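Local structure of lactate dehydrogenase, adjacent gene encodes predicted malate dehydrogenase (Cryptosporidium parvum, 4ND2) at residues K6-G11 with D74-T79; I10-I15 with L33-E38. The protein probably catalyses the NAD-dependent interconversion of (S)-lactate and pyruvate. All blocks are in the same frame, centred on the assembly; numbering follows the deposited sequence.

Interaction 1: residues K6-G11 with D74-T79; sequences KIAVIG and DVVIIT. With A3D (3-acetylpyridine adenine dinucleotide), chain C.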
ATOM      1  N   LYS A   6     -14.563   6.896 -11.279  1.00 23.51           N
ATOM      2  CA  LYS A   6     -15.271   8.016 -10.663  1.00 22.77           C
ATOM      3  C   LYS A   6     -16.309   7.530  -9.654  1.00 21.64           C
ATOM      4  O   LYS A   6     -17.197   6.744  -9.997  1.00 21.38           O
ATOM      5  CB  LYS A   6     -15.949   8.854 -11.754  1.00 23.25           C
ATOM      6  CG  LYS A   6     -16.655  10.102 -11.252  1.00 23.72           C
ATOM      7  CD  LYS A   6     -17.198  10.929 -12.407  1.00 24.38           C
ATOM      8  CE  LYS A   6     -18.002  12.116 -11.901  1.00 24.74           C
ATOM      9  NZ  LYS A   6     -18.396  13.038 -12.999  1.00 24.81           N
ATOM     10  N   ILE A   7     -16.183   8.003  -8.417  1.00 20.46           N
ATOM     11  CA  ILE A   7     -17.137   7.699  -7.356  1.00 19.90           C
ATOM     12  C   ILE A   7     -17.848   8.976  -6.924  1.00 19.63           C
ATOM     13  O   ILE A   7     -17.202   9.973  -6.599  1.00 19.72           O
ATOM     14  CB  ILE A   7     -16.449   7.071  -6.124  1.00 19.57           C
ATOM     15  CG1 ILE A   7     -15.767   5.750  -6.513  1.00 19.44           C
ATOM     16  CG2 ILE A   7     -17.462   6.851  -5.005  1.00 19.48           C
ATOM     17  CD1 ILE A   7     -14.974   5.106  -5.394  1.00 19.54           C
ATOM     18  N   ALA A   8     -19.176   8.938  -6.924  1.00 19.38           N
ATOM     19  CA  ALA A   8     -19.983  10.042  -6.411  1.00 19.47           C
ATOM     20  C   ALA A   8     -20.440   9.714  -4.995  1.00 19.37           C
ATOM     21  O   ALA A   8     -21.016   8.652  -4.753  1.00 19.46           O
ATOM     22  CB  ALA A   8     -21.182  10.297  -7.312  1.00 19.38           C
ATOM     23  N   VAL A   9     -20.161  10.624  -4.066  1.00 18.92           N
ATOM     24  CA  VAL A   9     -20.588  10.491  -2.682  1.00 18.94           C
ATOM     25  C   VAL A   9     -21.711  11.496  -2.425  1.00 19.15           C
ATOM     26  O   VAL A   9     -21.473  12.709  -2.384  1.00 19.02           O
ATOM     27  CB  VAL A   9     -19.412  10.736  -1.713  1.00 18.72           C
ATOM     28  CG1 VAL A   9     -19.869  10.606  -0.268  1.00 18.67           C
ATOM     29  CG2 VAL A   9     -18.274   9.767  -2.009  1.00 18.83           C
ATOM     30  N   ILE A  10     -22.931  10.984  -2.268  1.00 19.33           N
ATOM     31  CA  ILE A  10     -24.118  11.826  -2.101  1.00 19.40           C
ATOM     32  C   ILE A  10     -24.353  12.047  -0.613  1.00 19.41           C
ATOM     33  O   ILE A  10     -24.827  11.154   0.094  1.00 19.54           O
ATOM     34  CB  ILE A  10     -25.373  11.195  -2.746  1.00 19.52           C
ATOM     35  CG1 ILE A  10     -25.075  10.702  -4.169  1.00 19.56           C
ATOM     36  CG2 ILE A  10     -26.530  12.188  -2.750  1.00 19.46           C
ATOM     37  CD1 ILE A  10     -24.464  11.741  -5.090  1.00 19.68           C
ATOM     38  N   GLY A  11     -24.009  13.244  -0.144  1.00 19.22           N
ATOM     39  CA  GLY A  11     -24.034  13.567   1.275  1.00 19.37           C
ATOM     40  C   GLY A  11     -22.609  13.632   1.779  1.00 19.49           C
ATOM     41  O   GLY A  11     -21.903  12.621   1.786  1.00 19.60           O
ATOM     42  N   ASP A  74     -19.054   5.783 -11.848  1.00 22.76           N
ATOM     43  CA  ASP A  74     -19.049   4.320 -11.861  1.00 22.40           C
ATOM     44  C   ASP A  74     -19.747   3.781 -10.624  1.00 21.61           C
ATOM     45  O   ASP A  74     -20.468   2.785 -10.693  1.00 21.52           O
ATOM     46  CB  ASP A  74     -17.618   3.789 -11.908  1.00 22.59           C
ATOM     47  CG  ASP A  74     -16.879   4.231 -13.147  1.00 22.98           C
ATOM     48  OD1 ASP A  74     -17.284   3.823 -14.256  1.00 23.48           O
ATOM     49  OD2 ASP A  74     -15.900   4.990 -13.009  1.00 23.04           O
ATOM     50  N   VAL A  75     -19.514   4.440  -9.492  1.00 20.97           N
ATOM     51  CA  VAL A  75     -20.132   4.067  -8.229  1.00 20.43           C
ATOM     52  C   VAL A  75     -20.777   5.296  -7.599  1.00 20.20           C
ATOM     53  O   VAL A  75     -20.215   6.392  -7.642  1.00 20.25           O
ATOM     54  CB  VAL A  75     -19.098   3.467  -7.251  1.00 20.49           C
ATOM     55  CG1 VAL A  75     -19.748   3.096  -5.921  1.00 20.48           C
ATOM     56  CG2 VAL A  75     -18.421   2.253  -7.872  1.00 20.51           C
ATOM     57  N   VAL A  76     -21.964   5.106  -7.032  1.00 19.66           N
ATOM     58  CA  VAL A  76     -22.637   6.141  -6.261  1.00 19.53           C
ATOM     59  C   VAL A  76     -22.850   5.611  -4.850  1.00 19.37           C
ATOM     60  O   VAL A  76     -23.472   4.565  -4.670  1.00 19.19           O
ATOM     61  CB  VAL A  76     -23.996   6.527  -6.876  1.00 19.61           C
ATOM     62  CG1 VAL A  76     -24.726   7.526  -5.985  1.00 19.64           C
ATOM     63  CG2 VAL A  76     -23.804   7.100  -8.275  1.00 19.72           C
ATOM     64  N   ILE A  77     -22.318   6.322  -3.859  1.00 18.89           N
ATOM     65  CA  ILE A  77     -22.489   5.948  -2.460  1.00 18.96           C
ATOM     66  C   ILE A  77     -23.389   6.984  -1.786  1.00 19.27           C
ATOM     67  O   ILE A  77     -23.060   8.172  -1.748  1.00 19.17           O
ATOM     68  CB  ILE A  77     -21.137   5.838  -1.723  1.00 18.86           C
ATOM     69  CG1 ILE A  77     -20.188   4.910  -2.491  1.00 18.82           C
ATOM     70  CG2 ILE A  77     -21.347   5.320  -0.308  1.00 18.98           C
ATOM     71  CD1 ILE A  77     -18.777   4.872  -1.948  1.00 18.82           C
ATOM     72  N   ILE A  78     -24.528   6.526  -1.267  1.00 19.47           N
ATOM     73  CA  ILE A  78     -25.547   7.417  -0.703  1.00 19.59           C
ATOM     74  C   ILE A  78     -25.451   7.466   0.818  1.00 19.70           C
ATOM     75  O   ILE A  78     -25.734   6.481   1.502  1.00 19.35           O
ATOM     76  CB  ILE A  78     -26.972   6.982  -1.116  1.00 19.71           C
ATOM     77  CG1 ILE A  78     -27.057   6.821  -2.636  1.00 19.84           C
ATOM     78  CG2 ILE A  78     -28.004   7.995  -0.627  1.00 19.71           C
ATOM     79  CD1 ILE A  78     -28.403   6.341  -3.142  1.00 20.06           C
ATOM     80  N   THR A  79     -25.053   8.626   1.337  1.00 19.83           N
ATOM     81  CA  THR A  79     -24.948   8.850   2.776  1.00 20.31           C
ATOM     82  C   THR A  79     -25.945   9.902   3.274  1.00 20.56           C
ATOM     83  O   THR A  79     -26.035  10.137   4.476  1.00 20.66           O
ATOM     84  CB  THR A  79     -23.529   9.315   3.166  1.00 20.50           C
ATOM     85  OG1 THR A  79     -23.375  10.713   2.888  1.00 21.11           O
ATOM     86  CG2 THR A  79     -22.470   8.530   2.410  1.00 20.31           C
TER
HETATM   87  PA  A3D C 401     -24.331  13.486   8.797  1.00 18.76           P
HETATM   88  O1A A3D C 401     -22.946  13.769   9.311  1.00 18.38           O
HETATM   89  O2A A3D C 401     -25.508  14.197   9.413  1.00 18.66           O
HETATM   90  O5B A3D C 401     -24.351  13.765   7.220  1.00 19.04           O
HETATM   91  C5B A3D C 401     -25.552  13.768   6.457  1.00 19.41           C
HETATM   92  C4B A3D C 401     -25.336  14.696   5.272  1.00 19.75           C
HETATM   93  O4B A3D C 401     -26.403  14.547   4.334  1.00 20.06           O
HETATM   94  C3B A3D C 401     -25.300  16.168   5.680  1.00 20.03           C
HETATM   95  O3B A3D C 401     -24.060  16.775   5.301  1.00 20.06           O
HETATM   96  C2B A3D C 401     -26.473  16.796   4.951  1.00 20.08           C
HETATM   97  O2B A3D C 401     -26.229  18.129   4.495  1.00 20.41           O
HETATM   98  C1B A3D C 401     -26.682  15.836   3.795  1.00 20.08           C
HETATM   99  N9A A3D C 401     -28.036  15.908   3.207  1.00 19.99           N
HETATM  100  C8A A3D C 401     -29.208  16.120   3.837  1.00 19.97           C
HETATM  101  N7A A3D C 401     -30.228  16.119   2.942  1.00 20.10           N
HETATM  102  C5A A3D C 401     -29.704  15.908   1.724  1.00 20.08           C
HETATM  103  C6A A3D C 401     -30.215  15.790   0.345  1.00 20.25           C
HETATM  104  N6A A3D C 401     -31.539  15.904   0.079  1.00 20.58           N
HETATM  105  N1A A3D C 401     -29.312  15.561  -0.639  1.00 20.31           N
HETATM  106  C2A A3D C 401     -27.991  15.443  -0.401  1.00 20.28           C
HETATM  107  N3A A3D C 401     -27.462  15.542   0.831  1.00 19.97           N
HETATM  108  C4A A3D C 401     -28.255  15.767   1.907  1.00 19.97           C
HETATM  109  O3  A3D C 401     -24.665  11.907   8.868  1.00 18.57           O
HETATM  110  PN  A3D C 401     -23.568  10.720   8.792  1.00 18.20           P
HETATM  111  O1N A3D C 401     -22.949  10.555  10.150  1.00 17.85           O
HETATM  112  O2N A3D C 401     -22.682  10.917   7.592  1.00 17.94           O
HETATM  113  O5D A3D C 401     -24.518   9.459   8.492  1.00 17.91           O
HETATM  114  C5D A3D C 401     -25.211   9.396   7.250  1.00 18.35           C
HETATM  115  C4D A3D C 401     -26.237   8.269   7.235  1.00 18.80           C
HETATM  116  O4D A3D C 401     -25.574   7.001   7.319  1.00 19.13           O
HETATM  117  C3D A3D C 401     -27.220   8.320   8.402  1.00 18.92           C
HETATM  118  O3D A3D C 401     -28.540   8.048   7.933  1.00 18.87           O
HETATM  119  C2D A3D C 401     -26.773   7.206   9.320  1.00 19.07           C
HETATM  120  O2D A3D C 401     -27.833   6.634  10.093  1.00 19.12           O
HETATM  121  C1D A3D C 401     -26.223   6.210   8.315  1.00 19.13           C
HETATM  122  N1N A3D C 401     -25.308   5.227   8.891  1.00 19.27           N
HETATM  123  C2N A3D C 401     -25.490   3.936   8.576  1.00 19.36           C
HETATM  124  C3N A3D C 401     -24.656   2.953   9.090  1.00 19.55           C
HETATM  125  C7N A3D C 401     -24.859   1.512   8.737  1.00 19.80           C
HETATM  126  O7N A3D C 401     -24.144   0.687   9.268  1.00 20.53           O
HETATM  127  C8N A3D C 401     -25.906   1.109   7.744  1.00 19.66           C
HETATM  128  C4N A3D C 401     -23.620   3.323   9.937  1.00 19.64           C
HETATM  129  C5N A3D C 401     -23.447   4.664  10.246  1.00 19.52           C
HETATM  130  C6N A3D C 401     -24.313   5.604   9.707  1.00 19.46           C
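Asp74 opens the contact by pairing with Lys6 through both its backbone and its side chain. Asp74 N gives a hydrogen bond to Lys6 O at 2.8 Å. Its CG lies beside its own backbone N (chi1 -61°), and this brings Asp74 OD2 round to accept from Lys6 N at 2.9 Å, on the anti lone pair. Val75 N adds a weak bond to Lys6 O, and Val75 O takes Ala8 N at 2.8 Å. From here the strands run parallel. The side chain of Val75 stands alongside Ile7, pointing the same way. Val76 projects from the other face, where Val76 CG1 meets Ile10 CG1 at 3.7 Å. Ile77 binds through both N and O, to Ala8 O and Ile10 N, and Ile77 CD1 rests on Ile7 CG2 at 3.9 Å. Thr79 N closes the ladder on Ile10 O. Thr79 OG1 donates to Gly11 O at 2.6 Å, from above the carbonyl plane. The hydroxyl bond ties the end of strand 75-78 to the glycine-rich turn. The pair forms the centre of a Rossmann sheet. Strand 30-34 flanks 6-10, strand 116-119 flanks 75-78, helix 14-26 packs on the face of Ile7, Val9 and Ile77, and helix 234-248 reaches Ile7 and Val75.

Interaction 2: residues I10-I15 with L33-E38; sequences IGSGQI and LFDIAE. With A3D (3-acetylpyridine adenine dinucleotide), chain C.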
ATOM      1  N   ILE A  10     -22.931  10.984  -2.268  1.00 19.33           N
ATOM      2  CA  ILE A  10     -24.118  11.826  -2.101  1.00 19.40           C
ATOM      3  C   ILE A  10     -24.353  12.047  -0.613  1.00 19.41           C
ATOM      4  O   ILE A  10     -24.827  11.154   0.094  1.00 19.54           O
ATOM      5  CB  ILE A  10     -25.373  11.195  -2.746  1.00 19.52           C
ATOM      6  CG1 ILE A  10     -25.075  10.702  -4.169  1.00 19.56           C
ATOM      7  CG2 ILE A  10     -26.530  12.188  -2.750  1.00 19.46           C
ATOM      8  CD1 ILE A  10     -24.464  11.741  -5.090  1.00 19.68           C
ATOM      9  N   GLY A  11     -24.009  13.244  -0.144  1.00 19.22           N
ATOM     10  CA  GLY A  11     -24.034  13.567   1.275  1.00 19.37           C
ATOM     11  C   GLY A  11     -22.609  13.632   1.779  1.00 19.49           C
ATOM     12  O   GLY A  11     -21.903  12.621   1.786  1.00 19.60           O
ATOM     13  N   SER A  12     -22.184  14.823   2.194  1.00 19.62           N
ATOM     14  CA  SER A  12     -20.793  15.074   2.560  1.00 19.73           C
ATOM     15  C   SER A  12     -20.644  15.369   4.047  1.00 19.33           C
ATOM     16  O   SER A  12     -19.876  16.246   4.449  1.00 19.20           O
ATOM     17  CB  SER A  12     -20.244  16.229   1.723  1.00 20.20           C
ATOM     18  OG  SER A  12     -20.422  15.954   0.342  1.00 20.99           O
ATOM     19  N   GLY A  13     -21.375  14.618   4.866  1.00 19.28           N
ATOM     20  CA  GLY A  13     -21.259  14.719   6.313  1.00 19.28           C
ATOM     21  C   GLY A  13     -20.136  13.844   6.837  1.00 19.35           C
ATOM     22  O   GLY A  13     -19.116  13.659   6.171  1.00 19.02           O
ATOM     23  N   GLN A  14     -20.332  13.295   8.032  1.00 19.76           N
ATOM     24  CA  GLN A  14     -19.288  12.531   8.719  1.00 20.16           C
ATOM     25  C   GLN A  14     -18.780  11.367   7.871  1.00 19.32           C
ATOM     26  O   GLN A  14     -17.580  11.234   7.651  1.00 19.02           O
ATOM     27  CB  GLN A  14     -19.806  12.003  10.061  1.00 21.01           C
ATOM     28  CG  GLN A  14     -20.105  13.076  11.100  1.00 22.07           C
ATOM     29  CD  GLN A  14     -18.847  13.685  11.691  1.00 23.18           C
ATOM     30  OE1 GLN A  14     -18.149  14.455  11.031  1.00 24.59           O
ATOM     31  NE2 GLN A  14     -18.554  13.351  12.945  1.00 23.87           N
ATOM     32  N   ILE A  15     -19.698  10.542   7.383  1.00 18.99           N
ATOM     33  CA  ILE A  15     -19.326   9.371   6.583  1.00 18.92           C
ATOM     34  C   ILE A  15     -18.813   9.769   5.205  1.00 18.39           C
ATOM     35  O   ILE A  15     -17.780   9.272   4.764  1.00 18.00           O
ATOM     36  CB  ILE A  15     -20.505   8.390   6.441  1.00 19.37           C
ATOM     37  CG1 ILE A  15     -20.795   7.762   7.802  1.00 19.73           C
ATOM     38  CG2 ILE A  15     -20.185   7.299   5.423  1.00 19.47           C
ATOM     39  CD1 ILE A  15     -22.099   7.012   7.871  1.00 20.19           C
ATOM     40  N   LEU A  33     -17.867  14.919  -4.165  1.00 20.50           N
ATOM     41  CA  LEU A  33     -18.628  15.091  -2.931  1.00 20.94           C
ATOM     42  C   LEU A  33     -19.834  15.988  -3.202  1.00 21.13           C
ATOM     43  O   LEU A  33     -19.676  17.180  -3.474  1.00 20.94           O
ATOM     44  CB  LEU A  33     -17.756  15.710  -1.831  1.00 21.18           C
ATOM     45  CG  LEU A  33     -16.883  14.755  -1.016  1.00 21.61           C
ATOM     46  CD1 LEU A  33     -15.780  15.519  -0.297  1.00 21.79           C
ATOM     47  CD2 LEU A  33     -17.722  13.963  -0.020  1.00 21.71           C
ATOM     48  N   PHE A  34     -21.029  15.407  -3.136  1.00 21.23           N
ATOM     49  CA  PHE A  34     -22.273  16.144  -3.353  1.00 21.60           C
ATOM     50  C   PHE A  34     -22.953  16.439  -2.020  1.00 21.80           C
ATOM     51  O   PHE A  34     -23.009  15.583  -1.139  1.00 21.59           O
ATOM     52  CB  PHE A  34     -23.221  15.342  -4.254  1.00 21.87           C
ATOM     53  CG  PHE A  34     -24.546  16.017  -4.501  1.00 22.25           C
ATOM     54  CD1 PHE A  34     -24.759  16.759  -5.656  1.00 22.49           C
ATOM     55  CD2 PHE A  34     -25.585  15.912  -3.578  1.00 22.31           C
ATOM     56  CE1 PHE A  34     -25.977  17.384  -5.884  1.00 22.74           C
ATOM     57  CE2 PHE A  34     -26.803  16.535  -3.802  1.00 22.46           C
ATOM     58  CZ  PHE A  34     -27.000  17.271  -4.957  1.00 22.60           C
ATOM     59  N   ASP A  35     -23.473  17.656  -1.879  1.00 21.83           N
ATOM     60  CA  ASP A  35     -24.324  17.997  -0.742  1.00 22.19           C
ATOM     61  C   ASP A  35     -25.200  19.198  -1.081  1.00 22.58           C
ATOM     62  O   ASP A  35     -24.838  20.019  -1.925  1.00 22.33           O
ATOM     63  CB  ASP A  35     -23.480  18.292   0.501  1.00 22.29           C
ATOM     64  CG  ASP A  35     -24.210  17.967   1.796  1.00 22.77           C
ATOM     65  OD1 ASP A  35     -25.236  18.619   2.097  1.00 22.35           O
ATOM     66  OD2 ASP A  35     -23.746  17.058   2.523  1.00 22.95           O
ATOM     67  N   ILE A  36     -26.356  19.284  -0.429  1.00 23.04           N
ATOM     68  CA  ILE A  36     -27.248  20.437  -0.586  1.00 23.55           C
ATOM     69  C   ILE A  36     -26.834  21.598   0.319  1.00 24.53           C
ATOM     70  O   ILE A  36     -27.214  22.737   0.070  1.00 25.56           O
ATOM     71  CB  ILE A  36     -28.729  20.080  -0.322  1.00 23.01           C
ATOM     72  CG1 ILE A  36     -28.942  19.585   1.115  1.00 22.75           C
ATOM     73  CG2 ILE A  36     -29.206  19.041  -1.326  1.00 22.94           C
ATOM     74  CD1 ILE A  36     -30.397  19.514   1.523  1.00 22.61           C
ATOM     75  N   ALA A  37     -26.069  21.303   1.370  1.00 25.44           N
ATOM     76  CA  ALA A  37     -25.580  22.330   2.285  1.00 26.52           C
ATOM     77  C   ALA A  37     -24.453  23.128   1.633  1.00 27.71           C
ATOM     78  O   ALA A  37     -23.512  22.550   1.089  1.00 27.30           O
ATOM     79  CB  ALA A  37     -25.093  21.699   3.581  1.00 26.63           C
ATOM     80  N   GLU A  38     -24.552  24.454   1.698  1.00 28.69           N
ATOM     81  CA  GLU A  38     -23.576  25.334   1.054  1.00 29.69           C
ATOM     82  C   GLU A  38     -22.226  25.243   1.757  1.00 28.07           C
ATOM     83  O   GLU A  38     -22.161  25.171   2.985  1.00 27.82           O
ATOM     84  CB  GLU A  38     -24.082  26.786   1.054  1.00 31.85           C
ATOM     85  CG  GLU A  38     -23.398  27.698   0.038  1.00 33.86           C
ATOM     86  CD  GLU A  38     -22.141  28.373   0.565  1.00 35.67           C
ATOM     87  OE1 GLU A  38     -22.173  28.913   1.692  1.00 38.50           O
ATOM     88  OE2 GLU A  38     -21.122  28.386  -0.158  1.00 37.49           O
TER
HETATM   89  PA  A3D C 401     -24.331  13.486   8.797  1.00 18.76           P
HETATM   90  O1A A3D C 401     -22.946  13.769   9.311  1.00 18.38           O
HETATM   91  O2A A3D C 401     -25.508  14.197   9.413  1.00 18.66           O
HETATM   92  O5B A3D C 401     -24.351  13.765   7.220  1.00 19.04           O
HETATM   93  C5B A3D C 401     -25.552  13.768   6.457  1.00 19.41           C
HETATM   94  C4B A3D C 401     -25.336  14.696   5.272  1.00 19.75           C
HETATM   95  O4B A3D C 401     -26.403  14.547   4.334  1.00 20.06           O
HETATM   96  C3B A3D C 401     -25.300  16.168   5.680  1.00 20.03           C
HETATM   97  O3B A3D C 401     -24.060  16.775   5.301  1.00 20.06           O
HETATM   98  C2B A3D C 401     -26.473  16.796   4.951  1.00 20.08           C
HETATM   99  O2B A3D C 401     -26.229  18.129   4.495  1.00 20.41           O
HETATM  100  C1B A3D C 401     -26.682  15.836   3.795  1.00 20.08           C
HETATM  101  N9A A3D C 401     -28.036  15.908   3.207  1.00 19.99           N
HETATM  102  C8A A3D C 401     -29.208  16.120   3.837  1.00 19.97           C
HETATM  103  N7A A3D C 401     -30.228  16.119   2.942  1.00 20.10           N
HETATM  104  C5A A3D C 401     -29.704  15.908   1.724  1.00 20.08           C
HETATM  105  C6A A3D C 401     -30.215  15.790   0.345  1.00 20.25           C
HETATM  106  N6A A3D C 401     -31.539  15.904   0.079  1.00 20.58           N
HETATM  107  N1A A3D C 401     -29.312  15.561  -0.639  1.00 20.31           N
HETATM  108  C2A A3D C 401     -27.991  15.443  -0.401  1.00 20.28           C
HETATM  109  N3A A3D C 401     -27.462  15.542   0.831  1.00 19.97           N
HETATM  110  C4A A3D C 401     -28.255  15.767   1.907  1.00 19.97           C
HETATM  111  O3  A3D C 401     -24.665  11.907   8.868  1.00 18.57           O
HETATM  112  PN  A3D C 401     -23.568  10.720   8.792  1.00 18.20           P
HETATM  113  O1N A3D C 401     -22.949  10.555  10.150  1.00 17.85           O
HETATM  114  O2N A3D C 401     -22.682  10.917   7.592  1.00 17.94           O
HETATM  115  O5D A3D C 401     -24.518   9.459   8.492  1.00 17.91           O
HETATM  116  C5D A3D C 401     -25.211   9.396   7.250  1.00 18.35           C
HETATM  117  C4D A3D C 401     -26.237   8.269   7.235  1.00 18.80           C
HETATM  118  O4D A3D C 401     -25.574   7.001   7.319  1.00 19.13           O
HETATM  119  C3D A3D C 401     -27.220   8.320   8.402  1.00 18.92           C
HETATM  120  O3D A3D C 401     -28.540   8.048   7.933  1.00 18.87           O
HETATM  121  C2D A3D C 401     -26.773   7.206   9.320  1.00 19.07           C
HETATM  122  O2D A3D C 401     -27.833   6.634  10.093  1.00 19.12           O
HETATM  123  C1D A3D C 401     -26.223   6.210   8.315  1.00 19.13           C
HETATM  124  N1N A3D C 401     -25.308   5.227   8.891  1.00 19.27           N
HETATM  125  C2N A3D C 401     -25.490   3.936   8.576  1.00 19.36           C
HETATM  126  C3N A3D C 401     -24.656   2.953   9.090  1.00 19.55           C
HETATM  127  C7N A3D C 401     -24.859   1.512   8.737  1.00 19.80           C
HETATM  128  O7N A3D C 401     -24.144   0.687   9.268  1.00 20.53           O
HETATM  129  C8N A3D C 401     -25.906   1.109   7.744  1.00 19.66           C
HETATM  130  C4N A3D C 401     -23.620   3.323   9.937  1.00 19.64           C
HETATM  131  C5N A3D C 401     -23.447   4.664  10.246  1.00 19.52           C
HETATM  132  C6N A3D C 401     -24.313   5.604   9.707  1.00 19.46           C
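Asp35 OD2 is gripped by two donors, one from the protein and one from the cofactor analogue. Ser12 N gives Asp35 OD2 a nearly straight hydrogen bond of 2.7 Å (169° at the hydrogen), arriving on the anti side of the carboxylate and slightly out of its plane. The adenosine ribose hydroxyl O3B of 3-acetylpyridine adenine dinucleotide (A3D) donates to Asp35 OD2 at 2.8 Å. The other oxygen, OD1, also has two donors. A3D O2B, on the same ribose, binds Asp35 OD1 at 2.6 Å. Ala37 N reaches OD1 in an Asx turn. Backbone amides therefore hold the carboxylate from both segments while it receives the ribose diol.

Phe34 O is the second polar centre. Phe34 O accepts from Gly11 N at 2.7 Å, with the donor tilted 27° from the carbonyl plane, and more weakly from Ser12 OG. Ser12 OG lies beside its own backbone N (chi1 -55°), within reach of this carbonyl and against Leu33 CD2. The Phe34 side chain lies on the same face of the sheet as Ile10 and crosses it obliquely, with Phe34 CB 3.9 Å from Ile10 CD1. Adenine C2A lies at the edge of the Phe34 ring, in its plane.

Beyond Ser12 the chain enters helix 14-26, with Gly13 as N-cap. Gln14 N binds phosphate oxygen A3D O1A at 2.9 Å, and Ile15 N binds O2N of the other phosphate. Gly13 CA lies 3.4 Å from A3D O5B, so the turn runs close against the cofactor.

This is the glycine-rich turn of a Rossmann beta-alpha-beta unit, with the acidic residue at the end of its second strand. The N-terminal end of the helix probably helps to stabilise the negative diphosphate. The paired bonds from O2B and O3B to one carboxylate are consistent with a preference for NAD, since a 2'-phosphate would bring negative charge against Asp35.

In the fold
Interactions 1 and 2 share Ile10 and Gly11, and their centres lie about 10 Å apart. Strand 6-10 is the common element, pairing with 75-78 on one edge and 30-34 on the other. Val9 O bridges the two contacts by a probable hydrogen bond to Phe34 N at 2.8 Å. On the helix side, Thr79 CG2 packs on Ile15 CG2 at 4.0 Å. Both contacts touch the cofactor analogue: 33-38 meets the adenosine half, 10-15 mainly the diphosphate, and Thr79 O the second ribose. Ser81 and Asn122 also bind it. The bound pyruvate lies farther along, about 11 Å from the side chain of Thr79.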